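Local structure of structural protein (6WQ0) at residues N88-A92 against G93-T97. The protein self-assembles into a helical, filamentous nucleocapsid whose subunits wrap around the viral DNA and hold it in the A-form. Sequence-based numbering, arbitrary orientation.
Sequences NRIGA and GPALT. With nucleotides of chain B.
Ile90 and Ala95 meet across a short turn, the CD1 methyl of Ile90 lying 3.7 Å from CB of Ala95. Ile90 has CG1 tucked in between the main-chain N and C (chi1 61°), and the extended second torsion carries CD1 forward to the start of the next helix. Beside this pair Leu96 approaches the backbone of the turn: its CB is 3.4 Å from the carbonyl O of Gly91, while CD2 reaches CA of Ala92 at 4.0 Å. Leu96 also packs on Ala86 and Leu87 of helix 71-89. The motif is a short loop joining helices 71-89 and 94-111. Gly91 leaves the first helix with positive phi, Gly93 occupies the N-cap position of the second, and Thr97 N donates a hydrogen bond to Gly93 O in the opening turn. Just before the turn, Arg89 faces the DNA, with the phosphorus of DT147 of chain B coplanar with the guanidinium and off its edge. NH2 donates a hydrogen bond to OP1 of this nucleotide (2.9 Å, 159°). The one from NH1 to its OP2 is longer (3.3 Å, 165°). Bends at chi2 and chi3 put NE 3.1 Å from OP2 of DA148 of chain B, a close approach of unlike charges that leaves the guanidinium near two successive phosphates, consistent with the coordination of DNA phosphates by positively charged residues in this coat protein.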
# COMPACT_ATOMS: atom_id res chain seq x y z
N ASN C 88 7.09 17.80 -83.18
CA ASN C 88 6.44 18.11 -81.92
C ASN C 88 6.90 19.45 -81.37
O ASN C 88 6.18 20.09 -80.60
CB ASN C 88 6.72 17.00 -80.90
CG ASN C 88 5.80 17.07 -79.71
OD1 ASN C 88 4.60 17.28 -79.84
ND2 ASN C 88 6.37 16.91 -78.53
N ARG C 89 8.09 19.91 -81.78
CA ARG C 89 8.67 21.10 -81.17
C ARG C 89 8.24 22.36 -81.90
O ARG C 89 7.68 23.28 -81.29
CB ARG C 89 10.20 20.98 -81.16
CG ARG C 89 10.93 22.19 -80.63
CD ARG C 89 10.89 22.25 -79.12
NE ARG C 89 9.89 23.18 -78.65
CZ ARG C 89 9.70 23.50 -77.38
NH1 ARG C 89 10.44 22.95 -76.45
NH2 ARG C 89 8.75 24.36 -77.05
N ILE C 90 8.50 22.44 -83.20
CA ILE C 90 8.36 23.69 -83.92
C ILE C 90 7.17 23.71 -84.88
O ILE C 90 6.75 24.80 -85.29
CB ILE C 90 9.66 24.04 -84.67
CG1 ILE C 90 10.00 22.97 -85.70
CG2 ILE C 90 10.81 24.22 -83.69
CD1 ILE C 90 11.29 23.23 -86.42
N GLY C 91 6.63 22.56 -85.25
CA GLY C 91 5.47 22.50 -86.11
C GLY C 91 5.84 22.32 -87.57
O GLY C 91 7.01 22.22 -87.94
N ALA C 92 4.81 22.28 -88.40
CA ALA C 92 4.99 22.15 -89.84
C ALA C 92 5.22 23.51 -90.48
O ALA C 92 4.63 24.51 -90.08
CB ALA C 92 3.77 21.48 -90.47
N GLY C 93 6.09 23.53 -91.49
CA GLY C 93 6.47 24.76 -92.15
C GLY C 93 7.91 24.70 -92.62
O GLY C 93 8.56 23.66 -92.54
N PRO C 94 8.42 25.81 -93.15
CA PRO C 94 9.80 25.82 -93.66
C PRO C 94 10.86 25.41 -92.64
O PRO C 94 11.88 24.84 -93.03
CB PRO C 94 9.99 27.28 -94.10
CG PRO C 94 8.63 27.71 -94.48
CD PRO C 94 7.68 27.02 -93.54
N ALA C 95 10.65 25.69 -91.36
CA ALA C 95 11.62 25.27 -90.35
C ALA C 95 11.70 23.75 -90.28
O ALA C 95 12.79 23.18 -90.16
CB ALA C 95 11.25 25.85 -88.99
N LEU C 96 10.55 23.06 -90.37
CA LEU C 96 10.56 21.61 -90.37
C LEU C 96 11.24 21.05 -91.61
O LEU C 96 11.92 20.03 -91.54
CB LEU C 96 9.14 21.07 -90.26
CG LEU C 96 9.00 19.56 -90.07
CD1 LEU C 96 9.56 19.14 -88.74
CD2 LEU C 96 7.56 19.13 -90.20
N THR C 97 11.09 21.72 -92.75
CA THR C 97 11.79 21.30 -93.96
C THR C 97 13.30 21.43 -93.80
O THR C 97 14.06 20.52 -94.17
CB THR C 97 11.30 22.12 -95.15
OG1 THR C 97 9.94 21.78 -95.44
CG2 THR C 97 12.15 21.85 -96.37
P DT B 147 8.95 25.38 -73.76
OP1 DT B 147 7.70 25.21 -74.51
OP2 DT B 147 9.89 24.27 -73.53
O5' DT B 147 9.77 26.58 -74.42
C5' DT B 147 9.09 27.61 -75.10
C4' DT B 147 10.07 28.46 -75.89
O4' DT B 147 11.03 29.06 -74.99
C3' DT B 147 10.88 27.71 -76.94
O3' DT B 147 10.70 28.32 -78.21
C2' DT B 147 12.32 27.81 -76.46
C1' DT B 147 12.29 29.05 -75.58
N1 DT B 147 13.32 29.03 -74.50
C2 DT B 147 14.31 29.98 -74.49
O2 DT B 147 14.39 30.87 -75.32
N3 DT B 147 15.20 29.88 -73.46
C4 DT B 147 15.21 28.93 -72.47
O4 DT B 147 16.06 28.91 -71.59
C5 DT B 147 14.15 27.95 -72.54
C7 DT B 147 14.05 26.86 -71.52
C6 DT B 147 13.27 28.05 -73.54
P DA B 148 10.73 27.45 -79.55
OP1 DA B 148 10.31 28.34 -80.64
OP2 DA B 148 10.00 26.20 -79.31
O5' DA B 148 12.28 27.14 -79.77
C5' DA B 148 12.79 25.82 -79.69
C4' DA B 148 14.28 25.82 -79.97
O4' DA B 148 14.91 26.81 -79.13
C3' DA B 148 15.02 24.54 -79.67
O3' DA B 148 14.98 23.67 -80.79
C2' DA B 148 16.44 25.02 -79.40
C1' DA B 148 16.24 26.44 -78.87
N9 DA B 148 16.49 26.58 -77.44
C8 DA B 148 15.65 26.24 -76.43
N7 DA B 148 16.13 26.48 -75.24
C5 DA B 148 17.38 27.01 -75.49
C6 DA B 148 18.39 27.48 -74.65
N6 DA B 148 18.30 27.48 -73.32
N1 DA B 148 19.51 27.96 -75.22
C2 DA B 148 19.60 27.95 -76.56
N3 DA B 148 18.71 27.54 -77.45
C4 DA B 148 17.61 27.08 -76.85